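Local coordinates for protein hydrazine synthase subunit alpha (Candidatus Kuenenia stuttgartiensis, PDB 5C2V) that condenses hydroxylamine with ammonia to form hydrazine, as the alpha subunit of the hydrazine synthase complex, and binds two heme c groups, at residues Pro128-Ala133 and Gly164-Ser169; Tyr188-Gln193 and Thr216-Ile221; Lys450-Ser455 and Met537-Ala542. All coordinates share one frame; numbering follows the deposited sequence.

Interaction 1. Residues Pro128-Ala133 and Gly164-Ser169; sequences PIYYAA and GMIIFS
I129 with I167 and Y131 with M165 form the two hydrogen-bonded pairs of this antiparallel strand contact. Each pair makes two backbone bonds. I129 N gives to I167 O (2.9 Å), and I167 N returns to I129 O. The bond from Y131 N to M165 O (2.9 Å) is nearly straight, with 175° at the hydrogen. M165 N closes that pair on Y131 O. Between them lies the non-hydrogen-bonded pair Y130 with I166. Here I166 CA comes to I129 O (3.2 Å) in a CA-H...O contact.

The segments lie on strands 124-131 and 154-171, neighbours in one antiparallel sheet, consistent with a blade of the six-bladed N-terminal beta-propeller.

Apolar contacts line both faces. On the face of Y130 and I166 the two side chains run alongside each other, pointing the same way. I166 CG1 stands beside its own backbone N (chi1 -68°), and CD1 at its end reaches Y130 CE1 at 3.7 Å. M165 O lies at the edge of the same ring. I166 CG2 turns to P128 CB (3.9 Å). On the other face I129 CG1 rests on I167 CB (3.8 Å), and I167 CG1 is 4.0 Å from Y131 CB. Beyond the paired residues, A133 CB touches M165 CG (3.8 Å).

The Y131 ring leads away from the partner strand. Its hydroxyl is hydrogen-bonded to G237 O and I397 N, and the ring meets W264. Y130 packs edge-to-face with Y85.

Interaction 2. Residues Tyr188-Gln193 and Thr216-Ile221; sequences YRLDTQ and TTIDQI
R189 and D219 are turned to meet by their first torsions. R189 CG sits between its own backbone N and carbonyl carbon (chi1 66°), and the chain then runs extended to NE. D219 CG lies anti to its backbone N (chi1 177°). The two side chains therefore lie side by side and form a salt bridge, R189 NE to D219 OD2 at 3.0 Å. The carboxylate oxygen uses its anti lone pair. R189 NH2 adds a weak bond to D219 OD2 at 3.3 Å. D219 OD2 also pairs with R549, and R189 NH2 bonds T401 O. This buried acid faces two arginines, which would be expected to stabilise its charged form. W264 makes a cation-pi contact with R189. I221 CG2 packs on the aliphatic part of R189, 3.7 Å from its CG.

On the other face Y188 and Q220 cross. Q220 CB is 3.5 Å from Y188 CE2, and Q220 CG lies over one ring face, toward the rim, in a CH-pi contact 4.3 Å from the centroid. The ring and the Q220 amide are 35° apart. Q220 NE2 bonds T222 O. Further along, L190 CD1 touches I218 CG2 at 3.6 Å.

The backbones join as antiparallel strands. R189 with D219 and D191 with T217 are the hydrogen-bonded pairs. Past the strand end, Q193 N bonds D191 OD1 (2.9 Å), an Asx turn. D191 OD2 accepts from I198 N.

This pairing extends the sheet of strands 124-131 and 154-171, consistent with a blade of the N-terminal beta-propeller. Strand 186-191 lies between 154-171 and 216-220. Strand 209-211 pairs with 216-220 beyond it, and helix 196-201 touches D191 and T192 through I197.

Interaction 3. Residues Lys450-Ser455 and Met537-Ala542; sequences KAKNVS and MSVQTA. With HEC (heme c), chain B.
The chain turns a corner at V539, whose carbonyl O accepts a weak hydrogen bond from A451 N (3.1 Å) of the irregular segment 450-455. This bond is the one backbone link between the two segments.

V539 also supplies most of the side-chain contact. Its CG1 lies anti to the backbone N (chi1 180°) and meets V454 CG1 at 4.1 Å. The V454 and V539 side chains point opposite ways and pass alongside one another. V539 CG2 is approached by K452 CE (4.0 Å), with the lysine crossing at about a right angle. The lysine NZ then forms a salt bridge with D533, so its aliphatic part packs on the valine while its charge is held elsewhere.

The extended Q540 side chain crosses that of K450 at a slant, and its OE1 rests against K450 CG at 3.4 Å. The other amide atom, NE2, bonds H448 O and is also 3.5 Å from the heme methyl carbon CMD. K450 NZ bonds T437 O, so the lysine is anchored at its far end too. Across the corner, S538 OG and T541 OG1 share a hydrogen bond of 3.1 Å. T541 OG1 is also bonded to S711 OG.

The end of segment 537-542 reaches the heme. T541 O is 3.4 Å from heme CMD. A542 CB sits over one face of the porphyrin, 3.5 Å from heme C1D. Strand 538-541 is one of the two outer strands of a four-stranded antiparallel sheet, and its end lines the pocket of the pentacoordinated c-type heme of the middle domain. That heme is attached through C556 and C559 and has Y564 as its axial ligand.

How the interactions relate
Interactions 1 and 2 are neighbours in one sheet, with centres 8 Å apart. Strands 154-171 and 186-191 follow each other in the chain and pair side by side. F168 O meets Y188 N, and I166 N meets L190 O, each at 2.9 Å and probably hydrogen-bonded. The order across this part is 124-131, 154-171, 186-191, 216-220. Interaction 3 comes later in the chain, on the opposite side of its centre. Its centre is about 41 Å from that of interaction 1 and 40 Å from that of interaction 2. The first two contacts thus build one sheet, consistent with a propeller blade of the N-terminal domain, while the third joins a loop to the outer strand that reaches the heme pocket of the middle domain.

Interaction 1. Residues Pro128-Ala133 and Gly164-Ser169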
loop_
_atom_site.group_PDB
_atom_site.type_symbol
_atom_site.label_atom_id
_atom_site.label_comp_id
_atom_site.label_asym_id
_atom_site.label_seq_id
_atom_site.Cartn_x
_atom_site.Cartn_y
_atom_site.Cartn_z
ATOM N N PRO D 128 -24.218 25.455 -1.380
ATOM C CA PRO D 128 -24.300 26.409 -2.491
ATOM C C PRO D 128 -23.214 27.481 -2.420
ATOM O O PRO D 128 -22.831 27.889 -1.325
ATOM C CB PRO D 128 -25.687 27.023 -2.311
ATOM C CG PRO D 128 -25.894 27.006 -0.838
ATOM C CD PRO D 128 -25.197 25.768 -0.321
ATOM N N ILE D 129 -22.727 27.926 -3.575
ATOM C CA ILE D 129 -21.795 29.049 -3.637
ATOM C C ILE D 129 -22.168 29.981 -4.782
ATOM O O ILE D 129 -22.818 29.568 -5.746
ATOM C CB ILE D 129 -20.330 28.592 -3.828
ATOM C CG1 ILE D 129 -20.183 27.780 -5.116
ATOM C CG2 ILE D 129 -19.841 27.802 -2.620
ATOM C CD1 ILE D 129 -18.753 27.424 -5.454
ATOM N N TYR D 130 -21.755 31.240 -4.672
ATOM C CA TYR D 130 -22.001 32.210 -5.729
ATOM C C TYR D 130 -20.824 32.270 -6.690
ATOM O O TYR D 130 -19.670 32.378 -6.276
ATOM C CB TYR D 130 -22.271 33.599 -5.147
ATOM C CG TYR D 130 -23.572 33.706 -4.386
ATOM C CD1 TYR D 130 -24.793 33.605 -5.041
ATOM C CD2 TYR D 130 -23.581 33.918 -3.014
ATOM C CE1 TYR D 130 -25.985 33.705 -4.351
ATOM C CE2 TYR D 130 -24.769 34.021 -2.314
ATOM C CZ TYR D 130 -25.968 33.914 -2.988
ATOM O OH TYR D 130 -27.153 34.015 -2.298
ATOM N N TYR D 131 -21.128 32.182 -7.977
ATOM C CA TYR D 131 -20.130 32.352 -9.018
ATOM C C TYR D 131 -20.592 33.471 -9.926
ATOM O O TYR D 131 -21.636 33.364 -10.560
ATOM C CB TYR D 131 -19.933 31.061 -9.809
ATOM C CG TYR D 131 -18.850 31.147 -10.858
ATOM C CD1 TYR D 131 -17.517 31.282 -10.494
ATOM C CD2 TYR D 131 -19.158 31.087 -12.211
ATOM C CE1 TYR D 131 -16.521 31.358 -11.447
ATOM C CE2 TYR D 131 -18.168 31.162 -13.172
ATOM C CZ TYR D 131 -16.852 31.297 -12.784
ATOM O OH TYR D 131 -15.860 31.370 -13.733
ATOM N N ALA D 132 -19.818 34.541 -10.018
ATOM C CA ALA D 132 -20.320 35.699 -10.726
ATOM C C ALA D 132 -19.946 35.591 -12.196
ATOM O O ALA D 132 -18.787 35.750 -12.579
ATOM C CB ALA D 132 -19.772 36.965 -10.110
ATOM N N ALA D 133 -20.962 35.326 -13.010
ATOM C CA ALA D 133 -20.786 35.067 -14.431
ATOM C C ALA D 133 -21.486 36.141 -15.245
ATOM O O ALA D 133 -22.714 36.191 -15.299
ATOM C CB ALA D 133 -21.322 33.690 -14.791
ATOM N N GLY D 164 -25.682 36.726 -10.525
ATOM C CA GLY D 164 -24.694 35.680 -10.663
ATOM C C GLY D 164 -25.315 34.318 -10.874
ATOM O O GLY D 164 -26.492 34.191 -11.210
ATOM N N MET D 165 -24.499 33.294 -10.671
ATOM C CA MET D 165 -24.928 31.912 -10.773
ATOM C C MET D 165 -24.701 31.243 -9.426
ATOM O O MET D 165 -23.924 31.737 -8.608
ATOM C CB MET D 165 -24.157 31.184 -11.874
ATOM C CG MET D 165 -24.265 31.828 -13.246
ATOM S SD MET D 165 -25.843 31.489 -14.045
ATOM C CE MET D 165 -25.734 29.713 -14.243
ATOM N N ILE D 166 -25.383 30.130 -9.186
ATOM C CA ILE D 166 -25.170 29.386 -7.952
ATOM C C ILE D 166 -24.716 27.961 -8.239
ATOM O O ILE D 166 -25.451 27.170 -8.826
ATOM C CB ILE D 166 -26.436 29.349 -7.079
ATOM C CG1 ILE D 166 -26.751 30.745 -6.540
ATOM C CG2 ILE D 166 -26.255 28.378 -5.923
ATOM C CD1 ILE D 166 -27.917 30.780 -5.577
ATOM N N ILE D 167 -23.494 27.643 -7.826
ATOM C CA ILE D 167 -22.967 26.294 -7.981
ATOM C C ILE D 167 -23.190 25.513 -6.695
ATOM O O ILE D 167 -22.688 25.897 -5.641
ATOM C CB ILE D 167 -21.464 26.299 -8.319
ATOM C CG1 ILE D 167 -21.161 27.319 -9.420
ATOM C CG2 ILE D 167 -21.003 24.905 -8.720
ATOM C CD1 ILE D 167 -21.871 27.044 -10.726
ATOM N N PHE D 168 -23.944 24.421 -6.770
ATOM C CA PHE D 168 -24.217 23.649 -5.561
ATOM C C PHE D 168 -24.078 22.150 -5.792
ATOM O O PHE D 168 -24.001 21.693 -6.928
ATOM C CB PHE D 168 -25.617 23.969 -5.021
ATOM C CG PHE D 168 -26.740 23.401 -5.848
ATOM C CD1 PHE D 168 -27.224 24.086 -6.949
ATOM C CD2 PHE D 168 -27.323 22.190 -5.509
ATOM C CE1 PHE D 168 -28.261 23.568 -7.705
ATOM C CE2 PHE D 168 -28.357 21.666 -6.261
ATOM C CZ PHE D 168 -28.829 22.357 -7.360
ATOM N N SER D 169 -24.035 21.391 -4.703
ATOM C CA SER D 169 -23.990 19.939 -4.800
ATOM C C SER D 169 -25.383 19.369 -4.581
ATOM O O SER D 169 -26.106 19.815 -3.695
ATOM C CB SER D 169 -23.006 19.355 -3.784
ATOM O OG SER D 169 -22.992 17.939 -3.846
#

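Interaction 2. Residues Tyr188-Gln193 and Thr216-Ile221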
loop_
_atom_site.group_PDB
_atom_site.type_symbol
_atom_site.label_atom_id
_atom_site.label_comp_id
_atom_site.label_asym_id
_atom_site.label_seq_id
_atom_site.Cartn_x
_atom_site.Cartn_y
_atom_site.Cartn_z
ATOM N N TYR D 188 -24.190 21.086 -9.731
ATOM C CA TYR D 188 -25.167 21.780 -10.557
ATOM C C TYR D 188 -24.861 23.270 -10.624
ATOM O O TYR D 188 -24.496 23.887 -9.614
ATOM C CB TYR D 188 -26.583 21.584 -10.011
ATOM C CG TYR D 188 -27.183 20.215 -10.230
ATOM C CD1 TYR D 188 -26.961 19.184 -9.326
ATOM C CD2 TYR D 188 -27.997 19.961 -11.326
ATOM C CE1 TYR D 188 -27.518 17.934 -9.519
ATOM C CE2 TYR D 188 -28.559 18.715 -11.526
ATOM C CZ TYR D 188 -28.316 17.705 -10.620
ATOM O OH TYR D 188 -28.873 16.462 -10.815
ATOM N N ARG D 189 -25.009 23.844 -11.814
ATOM C CA ARG D 189 -24.989 25.292 -11.968
ATOM C C ARG D 189 -26.427 25.794 -12.048
ATOM O O ARG D 189 -27.294 25.145 -12.642
ATOM C CB ARG D 189 -24.186 25.716 -13.202
ATOM C CG ARG D 189 -24.774 25.302 -14.540
ATOM C CD ARG D 189 -23.987 25.925 -15.683
ATOM N NE ARG D 189 -24.434 25.454 -16.991
ATOM C CZ ARG D 189 -23.923 25.868 -18.146
ATOM N NH1 ARG D 189 -22.947 26.765 -18.157
ATOM N NH2 ARG D 189 -24.389 25.386 -19.291
ATOM N N LEU D 190 -26.677 26.945 -11.436
ATOM C CA LEU D 190 -28.036 27.451 -11.289
ATOM C C LEU D 190 -28.155 28.909 -11.717
ATOM O O LEU D 190 -27.498 29.789 -11.158
ATOM C CB LEU D 190 -28.500 27.284 -9.836
ATOM C CG LEU D 190 -29.885 27.777 -9.408
ATOM C CD1 LEU D 190 -30.447 26.864 -8.338
ATOM C CD2 LEU D 190 -29.827 29.202 -8.882
ATOM N N ASP D 191 -28.998 29.151 -12.715
ATOM C CA ASP D 191 -29.339 30.507 -13.119
ATOM C C ASP D 191 -30.435 31.036 -12.202
ATOM O O ASP D 191 -31.524 30.451 -12.101
ATOM C CB ASP D 191 -29.785 30.551 -14.582
ATOM C CG ASP D 191 -29.734 31.951 -15.168
ATOM O OD1 ASP D 191 -30.074 32.918 -14.452
ATOM O OD2 ASP D 191 -29.351 32.089 -16.348
ATOM N N THR D 192 -30.124 32.147 -11.537
ATOM C CA THR D 192 -31.003 32.750 -10.545
ATOM C C THR D 192 -32.081 33.631 -11.168
ATOM O O THR D 192 -33.077 33.950 -10.520
ATOM C CB THR D 192 -30.201 33.604 -9.541
ATOM O OG1 THR D 192 -29.612 34.720 -10.221
ATOM C CG2 THR D 192 -29.101 32.779 -8.890
ATOM N N GLN D 193 -31.880 34.029 -12.420
ATOM C CA GLN D 193 -32.813 34.940 -13.072
ATOM C C GLN D 193 -33.849 34.221 -13.930
ATOM O O GLN D 193 -34.703 34.863 -14.542
ATOM C CB GLN D 193 -32.051 35.967 -13.913
ATOM C CG GLN D 193 -31.301 36.996 -13.077
ATOM C CD GLN D 193 -32.200 37.721 -12.089
ATOM O OE1 GLN D 193 -33.407 37.851 -12.304
ATOM N NE2 GLN D 193 -31.614 38.195 -10.996
ATOM N N THR D 216 -36.058 30.062 -11.400
ATOM C CA THR D 216 -34.677 29.579 -11.410
ATOM C C THR D 216 -34.509 28.431 -12.398
ATOM O O THR D 216 -35.489 27.811 -12.804
ATOM C CB THR D 216 -34.225 29.107 -10.014
ATOM O OG1 THR D 216 -35.099 28.068 -9.551
ATOM C CG2 THR D 216 -34.243 30.256 -9.019
ATOM N N THR D 217 -33.269 28.146 -12.788
ATOM C CA THR D 217 -33.017 27.021 -13.692
ATOM C C THR D 217 -31.747 26.270 -13.297
ATOM O O THR D 217 -30.761 26.886 -12.907
ATOM C CB THR D 217 -32.897 27.491 -15.159
ATOM O OG1 THR D 217 -34.035 28.292 -15.501
ATOM C CG2 THR D 217 -32.823 26.300 -16.106
ATOM N N ILE D 218 -31.767 24.942 -13.389
ATOM C CA ILE D 218 -30.584 24.159 -13.032
ATOM C C ILE D 218 -30.060 23.293 -14.177
ATOM O O ILE D 218 -30.829 22.764 -14.987
ATOM C CB ILE D 218 -30.850 23.247 -11.815
ATOM C CG1 ILE D 218 -32.071 22.359 -12.059
ATOM C CG2 ILE D 218 -31.040 24.076 -10.559
ATOM C CD1 ILE D 218 -32.351 21.387 -10.934
ATOM N N ASP D 219 -28.736 23.162 -14.223
ATOM C CA ASP D 219 -28.052 22.321 -15.200
ATOM C C ASP D 219 -26.983 21.481 -14.502
ATOM O O ASP D 219 -26.291 21.972 -13.611
ATOM C CB ASP D 219 -27.426 23.178 -16.303
ATOM C CG ASP D 219 -26.649 22.357 -17.314
ATOM O OD1 ASP D 219 -27.141 21.281 -17.715
ATOM O OD2 ASP D 219 -25.544 22.787 -17.705
ATOM N N GLN D 220 -26.846 20.221 -14.906
ATOM C CA GLN D 220 -25.898 19.315 -14.258
ATOM C C GLN D 220 -24.547 19.317 -14.967
ATOM O O GLN D 220 -24.429 18.841 -16.096
ATOM C CB GLN D 220 -26.467 17.896 -14.218
ATOM C CG GLN D 220 -25.581 16.890 -13.504
ATOM C CD GLN D 220 -26.172 15.495 -13.503
ATOM O OE1 GLN D 220 -27.314 15.290 -13.917
ATOM N NE2 GLN D 220 -25.396 14.525 -13.036
ATOM N N ILE D 221 -23.532 19.858 -14.300
ATOM C CA ILE D 221 -22.210 19.992 -14.904
ATOM C C ILE D 221 -21.239 18.833 -14.635
ATOM O O ILE D 221 -20.203 18.734 -15.292
ATOM C CB ILE D 221 -21.536 21.294 -14.435
ATOM C CG1 ILE D 221 -21.287 21.245 -12.924
ATOM C CG2 ILE D 221 -22.395 22.492 -14.803
ATOM C CD1 ILE D 221 -20.667 22.506 -12.368
#

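Interaction 3. Residues Lys450-Ser455 and Met537-Ala542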
loop_
_atom_site.group_PDB
_atom_site.type_symbol
_atom_site.label_atom_id
_atom_site.label_comp_id
_atom_site.label_asym_id
_atom_site.label_seq_id
_atom_site.Cartn_x
_atom_site.Cartn_y
_atom_site.Cartn_z
ATOM N N LYS D 450 0.013 -1.195 -17.279
ATOM C CA LYS D 450 0.190 -1.885 -18.549
ATOM C C LYS D 450 0.369 -3.384 -18.338
ATOM O O LYS D 450 1.083 -3.812 -17.433
ATOM C CB LYS D 450 1.389 -1.316 -19.311
ATOM C CG LYS D 450 1.234 0.137 -19.726
ATOM C CD LYS D 450 2.402 0.589 -20.588
ATOM C CE LYS D 450 2.238 2.033 -21.031
ATOM N NZ LYS D 450 3.347 2.466 -21.924
ATOM N N ALA D 451 -0.288 -4.179 -19.174
ATOM C CA ALA D 451 -0.162 -5.628 -19.104
ATOM C C ALA D 451 1.070 -6.091 -19.869
ATOM O O ALA D 451 1.475 -7.251 -19.773
ATOM C CB ALA D 451 -1.407 -6.294 -19.648
ATOM N N LYS D 452 1.663 -5.160 -20.611
ATOM C CA LYS D 452 2.830 -5.427 -21.446
ATOM C C LYS D 452 3.300 -4.133 -22.095
ATOM O O LYS D 452 2.568 -3.144 -22.122
ATOM C CB LYS D 452 2.509 -6.465 -22.526
ATOM C CG LYS D 452 1.372 -6.063 -23.450
ATOM C CD LYS D 452 1.093 -7.140 -24.487
ATOM C CE LYS D 452 -0.076 -6.756 -25.380
ATOM N NZ LYS D 452 -0.358 -7.796 -26.409
ATOM N N ASN D 453 4.523 -4.142 -22.614
ATOM C CA ASN D 453 5.047 -2.986 -23.328
ATOM C C ASN D 453 4.320 -2.785 -24.651
ATOM O O ASN D 453 4.105 -3.736 -25.401
ATOM C CB ASN D 453 6.548 -3.139 -23.576
ATOM C CG ASN D 453 7.357 -3.120 -22.295
ATOM O OD1 ASN D 453 7.019 -2.413 -21.345
ATOM N ND2 ASN D 453 8.433 -3.897 -22.262
ATOM N N VAL D 454 3.936 -1.545 -24.928
ATOM C CA VAL D 454 3.269 -1.223 -26.181
ATOM C C VAL D 454 3.915 -0.022 -26.859
ATOM O O VAL D 454 4.156 1.008 -26.231
ATOM C CB VAL D 454 1.765 -0.941 -25.971
ATOM C CG1 VAL D 454 0.989 -2.244 -25.868
ATOM C CG2 VAL D 454 1.547 -0.076 -24.739
ATOM N N SER D 455 4.200 -0.170 -28.148
ATOM C CA SER D 455 4.737 0.923 -28.943
ATOM C C SER D 455 3.703 1.345 -29.975
ATOM O O SER D 455 2.596 0.802 -30.008
ATOM C CB SER D 455 6.042 0.513 -29.627
ATOM O OG SER D 455 7.061 0.261 -28.676
ATOM N N MET D 537 -7.925 -6.966 -26.783
ATOM C CA MET D 537 -7.963 -7.029 -25.325
ATOM C C MET D 537 -7.351 -5.782 -24.693
ATOM O O MET D 537 -6.451 -5.166 -25.263
ATOM C CB MET D 537 -7.237 -8.282 -24.831
ATOM C CG MET D 537 -7.807 -9.579 -25.385
ATOM S SD MET D 537 -6.932 -11.045 -24.807
ATOM C CE MET D 537 -5.292 -10.735 -25.453
ATOM N N SER D 538 -7.838 -5.415 -23.511
ATOM C CA SER D 538 -7.380 -4.197 -22.853
ATOM C C SER D 538 -6.001 -4.369 -22.222
ATOM O O SER D 538 -5.805 -5.210 -21.344
ATOM C CB SER D 538 -8.386 -3.761 -21.785
ATOM O OG SER D 538 -7.904 -2.649 -21.052
ATOM N N VAL D 539 -5.050 -3.560 -22.678
ATOM C CA VAL D 539 -3.713 -3.529 -22.101
ATOM C C VAL D 539 -3.701 -2.660 -20.848
ATOM O O VAL D 539 -3.073 -2.997 -19.844
ATOM C CB VAL D 539 -2.675 -2.997 -23.113
ATOM C CG1 VAL D 539 -1.288 -2.963 -22.489
ATOM C CG2 VAL D 539 -2.675 -3.857 -24.368
ATOM N N GLN D 540 -4.406 -1.535 -20.919
ATOM C CA GLN D 540 -4.493 -0.608 -19.800
ATOM C C GLN D 540 -5.887 0.007 -19.734
ATOM O O GLN D 540 -6.468 0.367 -20.759
ATOM C CB GLN D 540 -3.428 0.484 -19.928
ATOM C CG GLN D 540 -3.272 1.375 -18.706
ATOM C CD GLN D 540 -2.077 2.304 -18.821
ATOM O OE1 GLN D 540 -1.359 2.288 -19.820
ATOM N NE2 GLN D 540 -1.857 3.119 -17.793
ATOM N N THR D 541 -6.419 0.124 -18.524
ATOM C CA THR D 541 -7.753 0.673 -18.329
ATOM C C THR D 541 -7.674 1.992 -17.576
ATOM O O THR D 541 -6.941 2.113 -16.595
ATOM C CB THR D 541 -8.660 -0.310 -17.555
ATOM O OG1 THR D 541 -8.725 -1.558 -18.257
ATOM C CG2 THR D 541 -10.067 0.253 -17.405
ATOM N N ALA D 542 -8.430 2.983 -18.032
ATOM C CA ALA D 542 -8.491 4.248 -17.323
ATOM C C ALA D 542 -9.632 4.165 -16.329
ATOM O O ALA D 542 -10.801 4.157 -16.714
ATOM C CB ALA D 542 -8.694 5.405 -18.285
HETATM FE FE HEC B . -6.914 9.310 -18.140
HETATM C CHA HEC B . -6.976 8.835 -14.720
HETATM C CHB HEC B . -8.674 12.226 -17.749
HETATM C CHC HEC B . -7.216 9.602 -21.567
HETATM C CHD HEC B . -5.352 6.287 -18.560
HETATM N NA HEC B . -7.676 10.338 -16.537
HETATM C C1A HEC B . -7.597 9.961 -15.211
HETATM C C2A HEC B . -8.280 10.959 -14.417
HETATM C C3A HEC B . -8.752 11.894 -15.246
HETATM C C4A HEC B . -8.381 11.524 -16.599
HETATM C CMA HEC B . -9.550 13.152 -14.843
HETATM C CAA HEC B . -8.433 10.927 -12.881
HETATM C CBA HEC B . -7.388 11.828 -12.232
HETATM C CGA HEC B . -6.001 11.267 -12.422
HETATM O O1A HEC B . -5.096 12.030 -12.848
HETATM O O2A HEC B . -5.797 10.056 -12.154
HETATM N NB HEC B . -7.907 10.605 -19.435
HETATM C C1B HEC B . -8.320 11.862 -19.030
HETATM C C2B HEC B . -8.305 12.728 -20.191
HETATM C C3B HEC B . -7.912 12.012 -21.245
HETATM C C4B HEC B . -7.649 10.658 -20.794
HETATM C CMB HEC B . -8.692 14.222 -20.209
HETATM C CAB HEC B . -7.755 12.555 -22.685
HETATM C CBB HEC B . -8.796 11.888 -23.612
HETATM N NC HEC B . -6.335 8.182 -19.770
HETATM C C1C HEC B . -6.654 8.438 -21.091
HETATM C C2C HEC B . -6.195 7.319 -21.887
HETATM C C3C HEC B . -5.783 6.364 -21.049
HETATM C C4C HEC B . -5.796 6.912 -19.705
HETATM C CMC HEC B . -6.470 7.124 -23.395
HETATM C CAC HEC B . -5.261 4.971 -21.463
HETATM C CBC HEC B . -6.231 3.885 -20.947
HETATM N ND HEC B . -6.275 7.793 -16.843
HETATM C C1D HEC B . -5.623 6.637 -17.259
HETATM C C2D HEC B . -5.270 5.847 -16.103
HETATM C C3D HEC B . -5.775 6.650 -14.899
HETATM C C4D HEC B . -6.386 7.834 -15.457
HETATM C CMD HEC B . -4.532 4.490 -16.094
HETATM C CAD HEC B . -5.673 6.281 -13.405
HETATM C CBD HEC B . -6.525 5.044 -13.149
HETATM C CGD HEC B . -6.414 4.646 -11.703
HETATM O O1D HEC B . -6.892 3.536 -11.362
HETATM O O2D HEC B . -5.843 5.430 -10.900
#